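PDB 6F2P: paenibacillus xanthan lyase, which cleaves the bacterial polysaccharide xanthan by beta-elimination, as a calcium-containing member of polysaccharide lyase family 8. Local coordinates for residues V299-I304 against K332-A337; Y324-D329 against I344-L349; K14-G19 against I237-F242. All blocks are in the same frame, centred on the assembly; numbering follows the deposited sequence.

Contact 1 (V299-I304 against K332-A337); sequences VMASII and KTFLKA. With CA (calcium ion), chain E.
Phe-334 sends its ring from a calcium-binding loop onto helix 292-307, where it meets Met-300, Ala-301 and Ile-304. The loop joins helices 312-328 and 340-351 in the helical N-terminal part of this family 8 lyase, and within segment 332-337 this side chain alone touches segment 299-304.

The apolar packing gathers around the CD1, CE1 and CZ atoms of the ring. Met-300 CB lies 4.0 Å from Phe-334 CE1, approaching obliquely. Beside it, Ala-301 meets the ring edge close to its plane, with its backbone N 3.9 Å from Phe-334 CE1, and its CB lies against the same carbon. One helical turn on from Met-300, the extended side chain of Ile-304 points back at the incoming ring and puts CD1 3.9 Å from Phe-334 CZ. The ring can span this gap because Phe-334 CG stands anti to the backbone N (chi1 -179°), which directs the side chain toward the helix.

The sulfur makes a Met-aromatic contact: Met-300 SD is 5.5 Å from the centroid of the Phe-334 ring, 53° off its normal. A bend at chi3 (56°) leaves the terminal methyl CE of Met-300 4.1 Å from Phe-334 CD1.

Metal coordination fixes the loop just before the aromatic residue. Asp-329, Asp-331 and three waters share the calcium ion with Thr-333, whose hydroxyl oxygen OG1 lies 2.3 Å from the metal.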
loop_
_atom_site.group_PDB
_atom_site.type_symbol
_atom_site.label_atom_id
_atom_site.label_comp_id
_atom_site.label_asym_id
_atom_site.label_seq_id
_atom_site.Cartn_x
_atom_site.Cartn_y
_atom_site.Cartn_z
ATOM N N VAL A 299 1.090 23.801 6.405
ATOM C CA VAL A 299 1.486 23.224 5.132
ATOM C C VAL A 299 1.461 24.277 4.027
ATOM O O VAL A 299 2.403 24.380 3.228
ATOM C CB VAL A 299 0.579 22.050 4.738
ATOM C CG1 VAL A 299 0.985 21.522 3.387
ATOM C CG2 VAL A 299 0.652 20.951 5.782
ATOM N N MET A 300 0.378 25.051 3.978
ATOM C CA MET A 300 0.279 26.156 3.027
ATOM C C MET A 300 1.448 27.115 3.216
ATOM O O MET A 300 2.012 27.616 2.243
ATOM C CB MET A 300 -1.049 26.894 3.181
ATOM C CG MET A 300 -2.251 26.038 2.833
ATOM S SD MET A 300 -3.850 26.797 3.185
ATOM C CE MET A 300 -3.769 28.322 2.259
ATOM N N ALA A 301 1.820 27.342 4.474
ATOM C CA ALA A 301 2.926 28.236 4.801
ATOM C C ALA A 301 4.230 27.644 4.314
ATOM O O ALA A 301 5.083 28.351 3.783
ATOM C CB ALA A 301 2.990 28.496 6.308
ATOM N N SER A 302 4.380 26.341 4.497
ATOM C CA SER A 302 5.588 25.651 4.074
ATOM C C SER A 302 5.728 25.683 2.562
ATOM O O SER A 302 6.843 25.782 2.040
ATOM C CB SER A 302 5.574 24.206 4.567
ATOM O OG SER A 302 5.725 24.137 5.976
ATOM N N ILE A 303 4.597 25.603 1.864
ATOM C CA ILE A 303 4.607 25.584 0.404
ATOM C C ILE A 303 5.031 26.946 -0.148
ATOM O O ILE A 303 5.800 27.031 -1.117
ATOM C CB ILE A 303 3.244 25.136 -0.174
ATOM C CG1 ILE A 303 3.009 23.656 0.137
ATOM C CG2 ILE A 303 3.213 25.339 -1.674
ATOM C CD1 ILE A 303 1.638 23.141 -0.257
ATOM N N ILE A 304 4.534 28.005 0.488
ATOM C CA ILE A 304 4.952 29.368 0.177
ATOM C C ILE A 304 6.458 29.545 0.396
ATOM O O ILE A 304 7.154 30.123 -0.441
ATOM C CB ILE A 304 4.184 30.377 1.033
ATOM C CG1 ILE A 304 2.710 30.383 0.625
ATOM C CG2 ILE A 304 4.787 31.759 0.906
ATOM C CD1 ILE A 304 1.840 31.234 1.512
ATOM N N LYS A 332 -10.715 33.749 6.010
ATOM C CA LYS A 332 -9.317 34.067 6.325
ATOM C C LYS A 332 -8.667 33.211 7.425
ATOM O O LYS A 332 -7.903 33.718 8.257
ATOM C CB LYS A 332 -9.175 35.562 6.638
ATOM C CG LYS A 332 -9.572 36.448 5.464
ATOM C CD LYS A 332 -9.387 37.918 5.767
ATOM C CE LYS A 332 -9.618 38.746 4.516
ATOM N NZ LYS A 332 -9.462 40.197 4.784
ATOM N N THR A 333 -8.975 31.917 7.415
ATOM C CA THR A 333 -8.318 30.956 8.291
ATOM C C THR A 333 -6.804 31.143 8.261
ATOM O O THR A 333 -6.180 31.296 9.310
ATOM C CB THR A 333 -8.659 29.499 7.895
ATOM O OG1 THR A 333 -10.077 29.313 7.919
ATOM C CG2 THR A 333 -8.007 28.516 8.854
ATOM N N PHE A 334 -6.227 31.144 7.058
ATOM C CA PHE A 334 -4.785 31.327 6.899
ATOM C C PHE A 334 -4.291 32.704 7.370
ATOM O O PHE A 334 -3.407 32.783 8.234
ATOM C CB PHE A 334 -4.347 31.079 5.447
ATOM C CG PHE A 334 -2.856 31.225 5.227
ATOM C CD1 PHE A 334 -2.004 30.159 5.441
ATOM C CD2 PHE A 334 -2.312 32.427 4.816
ATOM C CE1 PHE A 334 -0.645 30.295 5.247
ATOM C CE2 PHE A 334 -0.957 32.566 4.631
ATOM C CZ PHE A 334 -0.125 31.503 4.839
ATOM N N LEU A 335 -4.851 33.776 6.803
ATOM C CA LEU A 335 -4.392 35.145 7.094
ATOM C C LEU A 335 -4.477 35.521 8.568
ATOM O O LEU A 335 -3.640 36.271 9.074
ATOM C CB LEU A 335 -5.125 36.180 6.232
ATOM C CG LEU A 335 -4.749 36.101 4.750
ATOM C CD1 LEU A 335 -5.707 36.889 3.888
ATOM C CD2 LEU A 335 -3.323 36.577 4.525
ATOM N N LYS A 336 -5.471 34.982 9.263
ATOM C CA LYS A 336 -5.648 35.291 10.679
ATOM C C LYS A 336 -4.756 34.447 11.581
ATOM O O LYS A 336 -4.724 34.652 12.795
ATOM C CB LYS A 336 -7.105 35.093 11.089
ATOM C CG LYS A 336 -8.054 36.133 10.536
ATOM C CD LYS A 336 -9.462 35.581 10.472
ATOM C CE LYS A 336 -10.483 36.692 10.393
ATOM N NZ LYS A 336 -10.553 37.442 11.680
ATOM N N ALA A 337 -4.032 33.499 10.996
ATOM C CA ALA A 337 -3.253 32.560 11.804
ATOM C C ALA A 337 -1.740 32.749 11.709
ATOM O O ALA A 337 -1.027 32.461 12.654
ATOM C CB ALA A 337 -3.629 31.126 11.461
HETATM CA CA CA E . -11.516 28.748 6.178
HETATM O O HOH W 1 -9.887 27.136 5.548
HETATM O O HOH W 2 -13.118 27.248 7.844
HETATM O O HOH W 3 -12.315 28.670 3.915
#

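Contact 2 (Y324-D329 against I344-L349); sequences YWLLLD and IAANQL. With CA (calcium ion), chain E.
Leu-326 and Ala-346 face each other where the successive helices 312-328 and 340-351 pack together in a helix-loop-helix whose connecting loop binds calcium. Their CA atoms are 7.8 Å apart, an approach to which the small alanine side chain probably contributes.

The contact between the helices is apolar and rests on one branch of one leucine. Leu-326 CG lies beside the backbone N and anti to the carbonyl carbon (chi1 -75°), and from there CD1 reaches across to helix 340-351. This methyl is 4.0 Å from Ala-346 CB and 3.8 Å from Ala-346 O, so it touches both the side chain and the backbone of the same residue. About one turn further along, Leu-349 CD2 comes within 4.3 Å of Leu-326 CD1 and adds a looser contact. Met-300 of helix 292-307 also packs on Leu-326.

Metal binding lies at the loop end of segment 324-329. Asp-329 CG stands anti to the backbone N (chi1 -161°), and OD1 coordinates calcium at 2.5 Å. The second oxygen, OD2, accepts the backbone N-H of Phe-334, so both carboxylate oxygens are engaged and the group's rotation is restrained; the metal would be expected to favour its ionised form. Water 3, itself a calcium ligand, donates a weak, long hydrogen bond of 3.4 Å to Leu-328 O.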
loop_
_atom_site.group_PDB
_atom_site.type_symbol
_atom_site.label_atom_id
_atom_site.label_comp_id
_atom_site.label_asym_id
_atom_site.label_seq_id
_atom_site.Cartn_x
_atom_site.Cartn_y
_atom_site.Cartn_z
ATOM N N TYR A 324 -5.121 29.160 -5.148
ATOM C CA TYR A 324 -6.401 28.454 -5.191
ATOM C C TYR A 324 -7.011 28.321 -3.807
ATOM O O TYR A 324 -8.166 28.692 -3.593
ATOM C CB TYR A 324 -6.219 27.057 -5.802
ATOM C CG TYR A 324 -7.475 26.205 -5.838
ATOM C CD1 TYR A 324 -8.553 26.553 -6.646
ATOM C CD2 TYR A 324 -7.578 25.045 -5.083
ATOM C CE1 TYR A 324 -9.704 25.774 -6.692
ATOM C CE2 TYR A 324 -8.726 24.258 -5.122
ATOM C CZ TYR A 324 -9.784 24.628 -5.933
ATOM O OH TYR A 324 -10.935 23.862 -5.986
ATOM N N TRP A 325 -6.223 27.803 -2.871
ATOM C CA TRP A 325 -6.693 27.594 -1.511
ATOM C C TRP A 325 -6.970 28.900 -0.764
ATOM O O TRP A 325 -7.866 28.960 0.080
ATOM C CB TRP A 325 -5.685 26.758 -0.725
ATOM C CG TRP A 325 -5.531 25.351 -1.229
ATOM C CD1 TRP A 325 -6.514 24.539 -1.734
ATOM C CD2 TRP A 325 -4.314 24.588 -1.278
ATOM N NE1 TRP A 325 -5.980 23.317 -2.086
ATOM C CE2 TRP A 325 -4.634 23.325 -1.820
ATOM C CE3 TRP A 325 -2.986 24.852 -0.917
ATOM C CZ2 TRP A 325 -3.674 22.331 -2.004
ATOM C CZ3 TRP A 325 -2.035 23.867 -1.103
ATOM C CH2 TRP A 325 -2.381 22.622 -1.639
ATOM N N LEU A 326 -6.197 29.942 -1.051
ATOM C CA LEU A 326 -6.355 31.211 -0.340
ATOM C C LEU A 326 -7.620 31.910 -0.796
ATOM O O LEU A 326 -8.318 32.530 0.002
ATOM C CB LEU A 326 -5.156 32.121 -0.568
ATOM C CG LEU A 326 -3.879 31.773 0.186
ATOM C CD1 LEU A 326 -2.709 32.590 -0.344
ATOM C CD2 LEU A 326 -4.086 32.032 1.663
ATOM N N LEU A 327 -7.912 31.796 -2.087
ATOM C CA LEU A 327 -9.119 32.374 -2.669
ATOM C C LEU A 327 -10.380 31.712 -2.111
ATOM O O LEU A 327 -11.453 32.320 -2.058
ATOM C CB LEU A 327 -9.076 32.232 -4.195
ATOM C CG LEU A 327 -8.010 33.075 -4.895
ATOM C CD1 LEU A 327 -7.812 32.598 -6.309
ATOM C CD2 LEU A 327 -8.397 34.543 -4.878
ATOM N N LEU A 328 -10.245 30.455 -1.704
ATOM C CA LEU A 328 -11.370 29.724 -1.152
ATOM C C LEU A 328 -11.571 30.092 0.299
ATOM O O LEU A 328 -12.668 29.943 0.829
ATOM C CB LEU A 328 -11.149 28.219 -1.284
ATOM C CG LEU A 328 -11.207 27.690 -2.716
ATOM C CD1 LEU A 328 -10.776 26.244 -2.774
ATOM C CD2 LEU A 328 -12.598 27.839 -3.267
ATOM N N ASP A 329 -10.506 30.584 0.930
ATOM C CA ASP A 329 -10.499 30.850 2.365
ATOM C C ASP A 329 -11.189 32.173 2.707
ATOM O O ASP A 329 -10.567 33.106 3.226
ATOM C CB ASP A 329 -9.065 30.829 2.894
ATOM C CG ASP A 329 -8.999 30.627 4.394
ATOM O OD1 ASP A 329 -10.051 30.306 4.991
ATOM O OD2 ASP A 329 -7.895 30.772 4.975
ATOM N N ILE A 344 2.085 39.013 4.215
ATOM C CA ILE A 344 2.618 39.768 3.099
ATOM C C ILE A 344 2.791 38.864 1.889
ATOM O O ILE A 344 2.296 39.176 0.801
ATOM C CB ILE A 344 3.947 40.414 3.473
ATOM C CG1 ILE A 344 3.726 41.426 4.602
ATOM C CG2 ILE A 344 4.562 41.086 2.265
ATOM C CD1 ILE A 344 5.006 41.907 5.236
ATOM N N ALA A 345 3.472 37.738 2.088
ATOM C CA ALA A 345 3.684 36.763 1.017
ATOM C C ALA A 345 2.361 36.266 0.451
ATOM O O ALA A 345 2.186 36.209 -0.759
ATOM C CB ALA A 345 4.515 35.597 1.506
ATOM N N ALA A 346 1.429 35.918 1.331
ATOM C CA ALA A 346 0.137 35.387 0.910
ATOM C C ALA A 346 -0.652 36.407 0.116
ATOM O O ALA A 346 -1.214 36.083 -0.921
ATOM C CB ALA A 346 -0.671 34.931 2.119
ATOM N N ASN A 347 -0.705 37.638 0.610
ATOM C CA ASN A 347 -1.478 38.679 -0.060
ATOM C C ASN A 347 -0.866 39.088 -1.396
ATOM O O ASN A 347 -1.581 39.304 -2.377
ATOM C CB ASN A 347 -1.675 39.894 0.855
ATOM C CG ASN A 347 -2.905 39.764 1.746
ATOM O OD1 ASN A 347 -3.885 39.106 1.386
ATOM N ND2 ASN A 347 -2.862 40.398 2.911
ATOM N N GLN A 348 0.458 39.183 -1.433
ATOM C CA GLN A 348 1.159 39.532 -2.660
ATOM C C GLN A 348 0.779 38.525 -3.735
ATOM O O GLN A 348 0.530 38.870 -4.892
ATOM C CB GLN A 348 2.669 39.515 -2.415
ATOM C CG GLN A 348 3.499 40.150 -3.512
ATOM C CD GLN A 348 3.708 39.234 -4.707
ATOM O OE1 GLN A 348 3.956 39.698 -5.821
ATOM N NE2 GLN A 348 3.615 37.928 -4.480
ATOM N N LEU A 349 0.718 37.270 -3.317
ATOM C CA LEU A 349 0.379 36.156 -4.180
ATOM C C LEU A 349 -1.050 36.214 -4.733
ATOM O O LEU A 349 -1.264 35.969 -5.914
ATOM C CB LEU A 349 0.597 34.860 -3.409
ATOM C CG LEU A 349 0.223 33.551 -4.074
ATOM C CD1 LEU A 349 0.989 33.418 -5.366
ATOM C CD2 LEU A 349 0.557 32.437 -3.122
HETATM CA CA CA E . -11.516 28.748 6.178
HETATM O O HOH W 3 -12.315 28.670 3.915
HETATM O O HOH W 1 -9.887 27.136 5.548
HETATM O O HOH W 2 -13.118 27.248 7.844
#

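Contact 3 (K14-G19 against I237-F242); sequences KAMLNG and IADLIF
A Met-aromatic contact between Met-16 and Phe-242 joins helix 4-18, the first of the chain, to helix 229-244 in the helical domain of this family 8 lyase. The backbones stand well apart, and the two long side chains bridge the gap by sliding past each other in opposite directions.

The thioether comes in at the edge of the ring: Met-16 SD is 4.8 Å from the centroid of the Phe-242 ring and 78° off its normal. It lies equally near Phe-242 CD2 and CE2, at 3.7 Å. Nearer the backbone, Met-16 CG touches Phe-242 CE2 at 3.9 Å. A bend at chi3 (77°) places the methyl CE between two residues of helix 229-244, one being Phe-242, where it approaches CD2 obliquely. Replacing Met-16 by an alanine would probably leave the CD2-CE2 edge of Phe-242 without its sulfur partner and open a gap between the helices.

Lys-12 and Arg-305 make cation-pi contacts with the same ring. The second neighbour of the methyl is a carboxylate: Met-16 CE lies 4.0 Å from Asp-239 OD1.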
loop_
_atom_site.group_PDB
_atom_site.type_symbol
_atom_site.label_atom_id
_atom_site.label_comp_id
_atom_site.label_asym_id
_atom_site.label_seq_id
_atom_site.Cartn_x
_atom_site.Cartn_y
_atom_site.Cartn_z
ATOM N N LYS A 14 15.107 37.596 11.267
ATOM C CA LYS A 14 14.340 38.551 12.045
ATOM C C LYS A 14 13.136 39.007 11.240
ATOM O O LYS A 14 12.018 39.054 11.755
ATOM C CB LYS A 14 15.205 39.741 12.456
ATOM C CG LYS A 14 14.434 40.839 13.162
ATOM C CD LYS A 14 15.356 41.856 13.802
ATOM C CE LYS A 14 14.598 43.128 14.148
ATOM N NZ LYS A 14 15.436 44.039 14.971
ATOM N N ALA A 15 13.357 39.306 9.965
ATOM C CA ALA A 15 12.255 39.654 9.070
ATOM C C ALA A 15 11.196 38.537 8.938
ATOM O O ALA A 15 10.018 38.815 8.714
ATOM C CB ALA A 15 12.791 40.049 7.724
ATOM N N MET A 16 11.598 37.278 9.081
ATOM C CA MET A 16 10.605 36.198 9.112
ATOM C C MET A 16 9.796 36.275 10.401
ATOM O O MET A 16 8.587 36.048 10.413
ATOM C CB MET A 16 11.262 34.822 9.013
ATOM C CG MET A 16 12.089 34.591 7.767
ATOM S SD MET A 16 13.071 33.082 7.902
ATOM C CE MET A 16 11.819 31.833 7.604
ATOM N N LEU A 17 10.481 36.590 11.493
ATOM C CA LEU A 17 9.827 36.728 12.784
ATOM C C LEU A 17 8.855 37.914 12.846
ATOM O O LEU A 17 7.724 37.769 13.308
ATOM C CB LEU A 17 10.869 36.849 13.887
ATOM C CG LEU A 17 11.808 35.661 14.076
ATOM C CD1 LEU A 17 12.784 35.973 15.197
ATOM C CD2 LEU A 17 11.018 34.414 14.399
ATOM N N ASN A 18 9.278 39.084 12.374
ATOM C CA ASN A 18 8.463 40.281 12.591
ATOM C C ASN A 18 7.865 40.939 11.346
ATOM O O ASN A 18 7.158 41.936 11.455
ATOM C CB ASN A 18 9.208 41.318 13.445
ATOM C CG ASN A 18 10.364 41.967 12.713
ATOM O OD1 ASN A 18 10.551 41.773 11.511
ATOM N ND2 ASN A 18 11.145 42.754 13.434
ATOM N N GLY A 19 8.159 40.394 10.169
ATOM C CA GLY A 19 7.553 40.887 8.944
ATOM C C GLY A 19 8.375 41.912 8.179
ATOM O O GLY A 19 7.986 42.322 7.080
ATOM N N ILE A 237 12.119 22.023 7.808
ATOM C CA ILE A 237 13.011 21.871 6.662
ATOM C C ILE A 237 12.820 22.984 5.621
ATOM O O ILE A 237 13.791 23.561 5.128
ATOM C CB ILE A 237 12.880 20.473 6.027
ATOM C CG1 ILE A 237 13.369 19.415 7.020
ATOM C CG2 ILE A 237 13.663 20.401 4.726
ATOM C CD1 ILE A 237 13.048 18.006 6.628
ATOM N N ALA A 238 11.573 23.310 5.311
ATOM C CA ALA A 238 11.318 24.398 4.383
ATOM C C ALA A 238 11.862 25.714 4.941
ATOM O O ALA A 238 12.306 26.575 4.185
ATOM C CB ALA A 238 9.833 24.510 4.078
ATOM N N ASP A 239 11.839 25.870 6.263
ATOM C CA ASP A 239 12.335 27.102 6.860
ATOM C C ASP A 239 13.853 27.142 6.837
ATOM O O ASP A 239 14.437 28.161 6.482
ATOM C CB ASP A 239 11.794 27.317 8.278
ATOM C CG ASP A 239 10.441 28.013 8.288
ATOM O OD1 ASP A 239 9.937 28.372 7.200
ATOM O OD2 ASP A 239 9.884 28.215 9.388
ATOM N N LEU A 240 14.489 26.033 7.198
ATOM C CA LEU A 240 15.945 25.968 7.161
ATOM C C LEU A 240 16.492 26.194 5.759
ATOM O O LEU A 240 17.474 26.915 5.579
ATOM C CB LEU A 240 16.447 24.637 7.691
ATOM C CG LEU A 240 16.991 24.716 9.111
ATOM C CD1 LEU A 240 17.734 23.444 9.438
ATOM C CD2 LEU A 240 17.899 25.925 9.265
ATOM N N ILE A 241 15.855 25.582 4.768
ATOM C CA ILE A 241 16.264 25.785 3.387
ATOM C C ILE A 241 16.164 27.261 3.015
ATOM O O ILE A 241 17.095 27.818 2.433
ATOM C CB ILE A 241 15.441 24.923 2.414
ATOM C CG1 ILE A 241 15.891 23.468 2.489
ATOM C CG2 ILE A 241 15.571 25.433 0.989
ATOM C CD1 ILE A 241 14.860 22.517 1.920
ATOM N N PHE A 242 15.048 27.889 3.378
ATOM C CA PHE A 242 14.809 29.291 3.042
ATOM C C PHE A 242 15.833 30.234 3.675
ATOM O O PHE A 242 16.338 31.136 3.013
ATOM C CB PHE A 242 13.401 29.701 3.454
ATOM C CG PHE A 242 13.125 31.166 3.293
ATOM C CD1 PHE A 242 12.698 31.673 2.080
ATOM C CD2 PHE A 242 13.270 32.042 4.367
ATOM C CE1 PHE A 242 12.435 33.026 1.928
ATOM C CE2 PHE A 242 13.007 33.398 4.222
ATOM C CZ PHE A 242 12.590 33.889 3.000
#

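In the fold
Contacts 1 and 2 form one continuous cluster, their centres 8 Å apart and their segments alternating along the chain. Phe-334 links them, its CE2 3.5 Å from Ala-346 CB and its CD2 3.6 Å from Leu-326 CD2. They also share one calcium ion, which Thr-333 binds in contact 1 and Asp-329 in contact 2, so the metal ties the loop to the end of helix 312-328. Contact 3 lies further off, its centre about 14 Å from that of contact 1 and 18 Å from that of contact 2. It touches each lightly: Ala-238 CB is 3.8 Å from Ser-302 O, and Gly-19 O is 3.5 Å from Ile-344 CD1.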